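Abbfa_003403 (Acinetobacter baumannii, PDB 4ZXH) probably assembles a peptide product as a four-domain nonribosomal peptide synthetase, with condensation, adenylation, carrier and thioesterase domains on one chain. Local coordinates at residues A[1176-1188]-A[1200-1214]. Residues are numbered along the deposited sequence; the frame is centred on the assembly and turned at random.
Sequences DADDAMLLSWFAR and IPAQYLRELSPDQMF
The R1206 guanidinium meets the D1178 carboxylate at its edge, side-on, the two planes 35° apart. R1206 NE donates to D1178 OD2 at 2.7 Å, in the guanidinium plane and on the syn lone pair of that oxygen. R1206 NH2 reaches D1178 OD1, tilted from both planes. The F1214 ring likewise receives L1183 CD1 at its edge; one ring face carries the carbonyl oxygen of P1210, offset toward the rim. The branched leucine end, crossing the ring at about a right angle, suits this apolar spot, where F1240 of helix 1233-1251 also touches L1183. D1178 is also the N-cap of helix 1179-1188. With CG between its backbone N and carbonyl carbon (chi1 69°), OD1 accepts from M1181 N, which arrives on the opposite face of the carboxylate from R1206 NH2.

The axes of helices 1179-1188 and 1202-1206 approach to 8.3 Å, crossing at 127°, and small A1180 and A1202 suit this closeness. A1180 is a knob among A1202, L1205, R1206 and M1213. The flexible M1213 chain bends at chi3 to bring CE against A1180, while its CB packs on L1183 CD1. About a turn and a half beyond the N-cap, S1184 offers a small hydroxyl to a backbone carbonyl: S1184 OG donates to I1200 O at 2.7 Å.

These helices lie between core strands 1157-1163 and 1262-1267 of the thioesterase's α/β-hydrolase fold, consistent with a lid region. An apolar centre is bordered by a serine hydrogen bond and a salt bridge, and the aspartate's charge probably serves twice, neutralising the arginine and stabilising the positive end of the helix dipole.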
ATOM      1  N   ASP A1176      14.776 -56.393   0.073  1.00 52.32           N
ATOM      2  CA  ASP A1176      15.616 -55.782   1.093  1.00 61.70           C
ATOM      3  C   ASP A1176      16.314 -54.570   0.504  1.00 55.06           C
ATOM      4  O   ASP A1176      16.725 -54.582  -0.658  1.00 43.10           O
ATOM      5  CB  ASP A1176      16.632 -56.783   1.650  1.00 67.87           C
ATOM      6  CG  ASP A1176      16.037 -57.677   2.719  1.00 80.05           C
ATOM      7  OD1 ASP A1176      15.031 -57.268   3.349  1.00 85.85           O
ATOM      8  OD2 ASP A1176      16.566 -58.792   2.921  1.00 86.81           O
ATOM      9  N   ALA A1177      16.422 -53.519   1.312  1.00 50.07           N
ATOM     10  CA  ALA A1177      17.015 -52.276   0.863  1.00 38.12           C
ATOM     11  C   ALA A1177      18.032 -51.766   1.861  1.00 33.95           C
ATOM     12  O   ALA A1177      17.784 -51.765   3.071  1.00 41.87           O
ATOM     13  CB  ALA A1177      15.927 -51.224   0.624  1.00 40.59           C
ATOM     14  N   ASP A1178      19.183 -51.341   1.351  1.00 32.57           N
ATOM     15  CA  ASP A1178      20.128 -50.578   2.150  1.00 31.83           C
ATOM     16  C   ASP A1178      19.601 -49.135   2.268  1.00 34.10           C
ATOM     17  O   ASP A1178      18.600 -48.776   1.650  1.00 32.20           O
ATOM     18  CB  ASP A1178      21.537 -50.627   1.537  1.00 33.69           C
ATOM     19  CG  ASP A1178      21.653 -49.861   0.210  1.00 46.88           C
ATOM     20  OD1 ASP A1178      20.618 -49.573  -0.424  1.00 49.87           O
ATOM     21  OD2 ASP A1178      22.801 -49.562  -0.209  1.00 47.23           O
ATOM     22  N   ASP A1179      20.273 -48.313   3.058  1.00 37.31           N
ATOM     23  CA  ASP A1179      19.735 -47.012   3.418  1.00 36.73           C
ATOM     24  C   ASP A1179      19.628 -46.091   2.212  1.00 38.88           C
ATOM     25  O   ASP A1179      18.666 -45.349   2.094  1.00 36.54           O
ATOM     26  CB  ASP A1179      20.586 -46.376   4.517  1.00 41.70           C
ATOM     27  CG  ASP A1179      20.623 -47.221   5.791  1.00 55.55           C
ATOM     28  OD1 ASP A1179      19.685 -48.032   6.013  1.00 55.56           O
ATOM     29  OD2 ASP A1179      21.592 -47.071   6.570  1.00 65.28           O
ATOM     30  N   ALA A1180      20.593 -46.162   1.301  1.00 41.68           N
ATOM     31  CA  ALA A1180      20.527 -45.371   0.073  1.00 29.68           C
ATOM     32  C   ALA A1180      19.306 -45.732  -0.757  1.00 33.85           C
ATOM     33  O   ALA A1180      18.570 -44.851  -1.210  1.00 46.27           O
ATOM     34  CB  ALA A1180      21.784 -45.552  -0.748  1.00 38.17           C
ATOM     35  N   MET A1181      19.086 -47.025  -0.965  1.00 28.03           N
ATOM     36  CA  MET A1181      17.904 -47.462  -1.703  1.00 26.60           C
ATOM     37  C   MET A1181      16.616 -46.972  -1.033  1.00 29.27           C
ATOM     38  O   MET A1181      15.646 -46.654  -1.717  1.00 23.85           O
ATOM     39  CB  MET A1181      17.874 -48.986  -1.842  1.00 27.23           C
ATOM     40  CG  MET A1181      16.842 -49.500  -2.845  1.00 41.59           C
ATOM     41  SD  MET A1181      16.876 -48.711  -4.490  1.00 32.77           S
ATOM     42  CE  MET A1181      18.117 -49.763  -5.267  1.00 32.80           C
ATOM     43  N   LEU A1182      16.605 -46.905   0.299  1.00 28.35           N
ATOM     44  CA  LEU A1182      15.381 -46.535   1.000  1.00 26.61           C
ATOM     45  C   LEU A1182      15.092 -45.068   0.714  1.00 29.44           C
ATOM     46  O   LEU A1182      13.947 -44.691   0.453  1.00 23.91           O
ATOM     47  CB  LEU A1182      15.495 -46.816   2.501  1.00 28.48           C
ATOM     48  CG  LEU A1182      15.328 -48.304   2.875  1.00 34.56           C
ATOM     49  CD1 LEU A1182      15.511 -48.590   4.368  1.00 26.08           C
ATOM     50  CD2 LEU A1182      13.962 -48.787   2.411  1.00 28.96           C
ATOM     51  N   LEU A1183      16.145 -44.255   0.716  1.00 29.08           N
ATOM     52  CA  LEU A1183      16.034 -42.854   0.325  1.00 30.89           C
ATOM     53  C   LEU A1183      15.611 -42.711  -1.122  1.00 29.30           C
ATOM     54  O   LEU A1183      14.791 -41.851  -1.454  1.00 28.11           O
ATOM     55  CB  LEU A1183      17.352 -42.122   0.530  1.00 34.72           C
ATOM     56  CG  LEU A1183      17.447 -41.272   1.784  1.00 33.10           C
ATOM     57  CD1 LEU A1183      18.724 -40.467   1.692  1.00 33.69           C
ATOM     58  CD2 LEU A1183      16.219 -40.367   1.880  1.00 27.13           C
ATOM     59  N   SER A1184      16.174 -43.537  -1.996  1.00 24.80           N
ATOM     60  CA  SER A1184      15.779 -43.437  -3.388  1.00 24.54           C
ATOM     61  C   SER A1184      14.280 -43.741  -3.545  1.00 24.65           C
ATOM     62  O   SER A1184      13.548 -42.994  -4.214  1.00 22.75           O
ATOM     63  CB  SER A1184      16.596 -44.363  -4.259  1.00 25.61           C
ATOM     64  OG  SER A1184      16.044 -44.343  -5.561  1.00 24.73           O
ATOM     65  N   TRP A1185      13.820 -44.814  -2.904  1.00 23.95           N
ATOM     66  CA  TRP A1185      12.389 -45.107  -2.858  1.00 25.74           C
ATOM     67  C   TRP A1185      11.598 -43.942  -2.289  1.00 26.88           C
ATOM     68  O   TRP A1185      10.609 -43.514  -2.877  1.00 22.66           O
ATOM     69  CB  TRP A1185      12.109 -46.354  -2.034  1.00 22.59           C
ATOM     70  CG  TRP A1185      12.577 -47.595  -2.695  1.00 29.13           C
ATOM     71  CD1 TRP A1185      13.123 -47.707  -3.944  1.00 25.59           C
ATOM     72  CD2 TRP A1185      12.548 -48.909  -2.153  1.00 33.86           C
ATOM     73  NE1 TRP A1185      13.447 -49.011  -4.205  1.00 24.83           N
ATOM     74  CE2 TRP A1185      13.104 -49.774  -3.118  1.00 27.86           C
ATOM     75  CE3 TRP A1185      12.112 -49.446  -0.939  1.00 38.73           C
ATOM     76  CZ2 TRP A1185      13.225 -51.131  -2.916  1.00 23.43           C
ATOM     77  CZ3 TRP A1185      12.247 -50.798  -0.735  1.00 33.97           C
ATOM     78  CH2 TRP A1185      12.799 -51.625  -1.721  1.00 28.12           C
ATOM     79  N   PHE A1186      12.057 -43.416  -1.165  1.00 19.18           N
ATOM     80  CA  PHE A1186      11.342 -42.342  -0.509  1.00 25.56           C
ATOM     81  C   PHE A1186      11.211 -41.114  -1.404  1.00 33.23           C
ATOM     82  O   PHE A1186      10.141 -40.484  -1.459  1.00 28.64           O
ATOM     83  CB  PHE A1186      12.032 -41.954   0.789  1.00 19.31           C
ATOM     84  CG  PHE A1186      11.365 -40.828   1.492  1.00 18.77           C
ATOM     85  CD1 PHE A1186      10.036 -40.939   1.881  1.00 17.85           C
ATOM     86  CD2 PHE A1186      12.052 -39.664   1.771  1.00 19.43           C
ATOM     87  CE1 PHE A1186       9.398 -39.902   2.525  1.00 17.58           C
ATOM     88  CE2 PHE A1186      11.417 -38.615   2.427  1.00 39.29           C
ATOM     89  CZ  PHE A1186      10.079 -38.734   2.799  1.00 18.21           C
ATOM     90  N   ALA A1187      12.289 -40.788  -2.116  1.00 25.55           N
ATOM     91  CA  ALA A1187      12.258 -39.665  -3.048  1.00 24.95           C
ATOM     92  C   ALA A1187      11.180 -39.878  -4.123  1.00 22.66           C
ATOM     93  O   ALA A1187      10.373 -38.991  -4.384  1.00 23.92           O
ATOM     94  CB  ALA A1187      13.612 -39.474  -3.682  1.00 26.17           C
ATOM     95  N   ARG A1188      11.162 -41.073  -4.710  1.00 18.30           N
ATOM     96  CA  ARG A1188      10.169 -41.436  -5.714  1.00 18.79           C
ATOM     97  C   ARG A1188       8.742 -41.360  -5.166  1.00 23.02           C
ATOM     98  O   ARG A1188       7.878 -40.719  -5.770  1.00 31.43           O
ATOM     99  CB  ARG A1188      10.447 -42.847  -6.255  1.00 18.32           C
ATOM    100  CG  ARG A1188       9.367 -43.374  -7.187  1.00 17.95           C
ATOM    101  CD  ARG A1188       9.419 -44.875  -7.317  1.00 28.14           C
ATOM    102  NE  ARG A1188       9.164 -45.517  -6.028  1.00 40.33           N
ATOM    103  CZ  ARG A1188       9.436 -46.788  -5.749  1.00 47.56           C
ATOM    104  NH1 ARG A1188       9.986 -47.575  -6.667  1.00 50.58           N
ATOM    105  NH2 ARG A1188       9.170 -47.263  -4.542  1.00 49.65           N
ATOM    106  N   ILE A1200      16.236 -40.129  -7.842  1.00 34.08           N
ATOM    107  CA  ILE A1200      17.555 -40.057  -7.244  1.00 29.86           C
ATOM    108  C   ILE A1200      18.064 -41.495  -7.158  1.00 32.57           C
ATOM    109  O   ILE A1200      17.621 -42.273  -6.312  1.00 29.78           O
ATOM    110  CB  ILE A1200      17.539 -39.423  -5.843  1.00 25.45           C
ATOM    111  CG1 ILE A1200      16.640 -38.187  -5.784  1.00 34.19           C
ATOM    112  CG2 ILE A1200      18.932 -39.074  -5.414  1.00 39.08           C
ATOM    113  CD1 ILE A1200      17.142 -37.052  -6.567  1.00 49.75           C
ATOM    114  N   PRO A1201      18.972 -41.869  -8.059  1.00 36.94           N
ATOM    115  CA  PRO A1201      19.457 -43.255  -8.062  1.00 37.34           C
ATOM    116  C   PRO A1201      20.182 -43.630  -6.775  1.00 38.11           C
ATOM    117  O   PRO A1201      20.970 -42.831  -6.272  1.00 38.75           O
ATOM    118  CB  PRO A1201      20.421 -43.284  -9.252  1.00 31.05           C
ATOM    119  CG  PRO A1201      19.998 -42.128 -10.124  1.00 33.47           C
ATOM    120  CD  PRO A1201      19.528 -41.074  -9.169  1.00 29.58           C
ATOM    121  N   ALA A1202      19.918 -44.829  -6.256  1.00 38.28           N
ATOM    122  CA  ALA A1202      20.608 -45.330  -5.068  1.00 30.43           C
ATOM    123  C   ALA A1202      22.097 -45.220  -5.237  1.00 38.75           C
ATOM    124  O   ALA A1202      22.798 -44.893  -4.289  1.00 48.95           O
ATOM    125  CB  ALA A1202      20.237 -46.775  -4.789  1.00 29.77           C
ATOM    126  N   GLN A1203      22.580 -45.492  -6.448  1.00 39.94           N
ATOM    127  CA  GLN A1203      24.016 -45.446  -6.708  1.00 40.84           C
ATOM    128  C   GLN A1203      24.605 -44.044  -6.507  1.00 41.44           C
ATOM    129  O   GLN A1203      25.739 -43.910  -6.045  1.00 39.46           O
ATOM    130  CB  GLN A1203      24.337 -45.919  -8.119  1.00 41.48           C
ATOM    131  CG  GLN A1203      25.838 -46.111  -8.322  1.00 65.67           C
ATOM    132  CD  GLN A1203      26.248 -46.112  -9.784  1.00 82.75           C
ATOM    133  OE1 GLN A1203      25.404 -46.080 -10.683  1.00 91.63           O
ATOM    134  NE2 GLN A1203      27.552 -46.136 -10.029  1.00 84.25           N
ATOM    135  N   TYR A1204      23.844 -43.005  -6.855  1.00 37.86           N
ATOM    136  CA  TYR A1204      24.319 -41.638  -6.675  1.00 39.26           C
ATOM    137  C   TYR A1204      24.439 -41.318  -5.191  1.00 44.66           C
ATOM    138  O   TYR A1204      25.431 -40.749  -4.747  1.00 45.30           O
ATOM    139  CB  TYR A1204      23.386 -40.640  -7.361  1.00 46.41           C
ATOM    140  CG  TYR A1204      23.829 -39.198  -7.225  1.00 46.67           C
ATOM    141  CD1 TYR A1204      24.822 -38.681  -8.037  1.00 48.46           C
ATOM    142  CD2 TYR A1204      23.252 -38.356  -6.290  1.00 42.17           C
ATOM    143  CE1 TYR A1204      25.237 -37.376  -7.917  1.00 54.44           C
ATOM    144  CE2 TYR A1204      23.664 -37.034  -6.166  1.00 48.43           C
ATOM    145  CZ  TYR A1204      24.657 -36.552  -6.985  1.00 54.62           C
ATOM    146  OH  TYR A1204      25.083 -35.246  -6.876  1.00 60.32           O
ATOM    147  N   LEU A1205      23.424 -41.713  -4.429  1.00 44.74           N
ATOM    148  CA  LEU A1205      23.393 -41.484  -2.988  1.00 45.53           C
ATOM    149  C   LEU A1205      24.548 -42.177  -2.249  1.00 46.58           C
ATOM    150  O   LEU A1205      25.119 -41.606  -1.314  1.00 52.82           O
ATOM    151  CB  LEU A1205      22.043 -41.941  -2.418  1.00 31.33           C
ATOM    152  CG  LEU A1205      20.842 -41.138  -2.931  1.00 29.47           C
ATOM    153  CD1 LEU A1205      19.513 -41.701  -2.454  1.00 28.17           C
ATOM    154  CD2 LEU A1205      20.967 -39.673  -2.535  1.00 29.70           C
ATOM    155  N   ARG A1206      24.896 -43.395  -2.665  1.00 44.76           N
ATOM    156  CA  ARG A1206      25.953 -44.163  -1.992  1.00 45.07           C
ATOM    157  C   ARG A1206      27.312 -43.465  -2.012  1.00 46.92           C
ATOM    158  O   ARG A1206      28.164 -43.748  -1.174  1.00 51.70           O
ATOM    159  CB  ARG A1206      26.089 -45.552  -2.617  1.00 38.80           C
ATOM    160  CG  ARG A1206      24.894 -46.436  -2.355  1.00 43.52           C
ATOM    161  CD  ARG A1206      25.087 -47.876  -2.802  1.00 37.67           C
ATOM    162  NE  ARG A1206      23.869 -48.645  -2.549  1.00 35.86           N
ATOM    163  CZ  ARG A1206      23.027 -49.045  -3.495  1.00 46.28           C
ATOM    164  NH1 ARG A1206      23.284 -48.775  -4.771  1.00 52.59           N
ATOM    165  NH2 ARG A1206      21.930 -49.722  -3.169  1.00 45.36           N
ATOM    166  N   GLU A1207      27.500 -42.547  -2.959  1.00 50.80           N
ATOM    167  CA  GLU A1207      28.748 -41.790  -3.076  1.00 59.12           C
ATOM    168  C   GLU A1207      28.841 -40.685  -2.016  1.00 56.16           C
ATOM    169  O   GLU A1207      29.895 -40.083  -1.838  1.00 56.26           O
ATOM    170  CB  GLU A1207      28.888 -41.158  -4.476  1.00 59.58           C
ATOM    171  CG  GLU A1207      28.636 -42.077  -5.675  1.00 62.98           C
ATOM    172  CD  GLU A1207      29.566 -43.282  -5.741  1.00 80.87           C
ATOM    173  OE1 GLU A1207      30.762 -43.157  -5.374  1.00 88.04           O
ATOM    174  OE2 GLU A1207      29.094 -44.356  -6.183  1.00 84.88           O
ATOM    175  N   LEU A1208      27.733 -40.413  -1.332  1.00 55.48           N
ATOM    176  CA  LEU A1208      27.679 -39.340  -0.339  1.00 55.34           C
ATOM    177  C   LEU A1208      27.664 -39.863   1.103  1.00 51.54           C
ATOM    178  O   LEU A1208      27.407 -41.053   1.350  1.00 49.31           O
ATOM    179  CB  LEU A1208      26.444 -38.462  -0.575  1.00 55.56           C
ATOM    180  CG  LEU A1208      26.267 -37.845  -1.966  1.00 50.62           C
ATOM    181  CD1 LEU A1208      24.908 -37.126  -2.114  1.00 41.99           C
ATOM    182  CD2 LEU A1208      27.420 -36.908  -2.253  1.00 47.61           C
ATOM    183  N   SER A1209      27.943 -38.965   2.050  1.00 49.40           N
ATOM    184  CA  SER A1209      27.727 -39.248   3.469  1.00 61.50           C
ATOM    185  C   SER A1209      26.223 -39.338   3.766  1.00 67.60           C
ATOM    186  O   SER A1209      25.401 -38.882   2.969  1.00 65.26           O
ATOM    187  CB  SER A1209      28.352 -38.162   4.336  1.00 66.60           C
ATOM    188  OG  SER A1209      27.411 -37.130   4.577  1.00 68.43           O
ATOM    189  N   PRO A1210      25.851 -39.925   4.914  1.00 69.17           N
ATOM    190  CA  PRO A1210      24.411 -39.963   5.212  1.00 64.77           C
ATOM    191  C   PRO A1210      23.779 -38.567   5.296  1.00 62.75           C
ATOM    192  O   PRO A1210      22.671 -38.381   4.809  1.00 58.49           O
ATOM    193  CB  PRO A1210      24.350 -40.679   6.567  1.00 58.42           C
ATOM    194  CG  PRO A1210      25.573 -41.524   6.589  1.00 60.20           C
ATOM    195  CD  PRO A1210      26.636 -40.736   5.862  1.00 63.06           C
ATOM    196  N   ASP A1211      24.474 -37.599   5.881  1.00 66.69           N
ATOM    197  CA  ASP A1211      23.904 -36.262   5.994  1.00 66.55           C
ATOM    198  C   ASP A1211      23.731 -35.622   4.611  1.00 63.48           C
ATOM    199  O   ASP A1211      22.664 -35.097   4.300  1.00 64.79           O
ATOM    200  CB  ASP A1211      24.761 -35.383   6.909  1.00 70.92           C
ATOM    201  CG  ASP A1211      24.573 -35.722   8.393  1.00 72.39           C
ATOM    202  OD1 ASP A1211      23.495 -36.243   8.775  1.00 68.88           O
ATOM    203  OD2 ASP A1211      25.506 -35.463   9.180  1.00 74.34           O
ATOM    204  N   GLN A1212      24.762 -35.694   3.775  1.00 59.82           N
ATOM    205  CA  GLN A1212      24.658 -35.237   2.387  1.00 49.31           C
ATOM    206  C   GLN A1212      23.469 -35.834   1.623  1.00 54.73           C
ATOM    207  O   GLN A1212      22.783 -35.124   0.877  1.00 53.28           O
ATOM    208  CB  GLN A1212      25.942 -35.558   1.645  1.00 39.67           C
ATOM    209  CG  GLN A1212      27.118 -34.719   2.100  1.00 51.98           C
ATOM    210  CD  GLN A1212      28.428 -35.198   1.515  1.00 58.24           C
ATOM    211  OE1 GLN A1212      28.618 -36.397   1.272  1.00 57.10           O
ATOM    212  NE2 GLN A1212      29.335 -34.261   1.262  1.00 62.83           N
ATOM    213  N   MET A1213      23.261 -37.142   1.792  1.00 48.87           N
ATOM    214  CA  MET A1213      22.094 -37.837   1.262  1.00 40.58           C
ATOM    215  C   MET A1213      20.777 -37.099   1.609  1.00 38.58           C
ATOM    216  O   MET A1213      19.978 -36.810   0.729  1.00 40.29           O
ATOM    217  CB  MET A1213      22.050 -39.294   1.790  1.00 37.43           C
ATOM    218  CG  MET A1213      22.771 -40.362   0.928  1.00 35.87           C
ATOM    219  SD  MET A1213      23.195 -41.970   1.711  1.00 47.31           S
ATOM    220  CE  MET A1213      21.607 -42.660   2.134  1.00 48.33           C
ATOM    221  N   PHE A1214      20.553 -36.788   2.882  1.00 37.64           N
ATOM    222  CA  PHE A1214      19.282 -36.190   3.284  1.00 39.97           C
ATOM    223  C   PHE A1214      19.169 -34.771   2.775  1.00 37.81           C
ATOM    224  O   PHE A1214      18.075 -34.293   2.477  1.00 38.99           O
ATOM    225  CB  PHE A1214      19.111 -36.178   4.800  1.00 50.42           C
ATOM    226  CG  PHE A1214      18.990 -37.533   5.408  1.00 65.11           C
ATOM    227  CD1 PHE A1214      18.890 -38.656   4.620  1.00 70.51           C
ATOM    228  CD2 PHE A1214      18.963 -37.684   6.774  1.00 79.19           C
ATOM    229  CE1 PHE A1214      18.787 -39.910   5.185  1.00 73.33           C
ATOM    230  CE2 PHE A1214      18.849 -38.934   7.341  1.00 84.25           C
ATOM    231  CZ  PHE A1214      18.760 -40.049   6.543  1.00 75.87           C
TER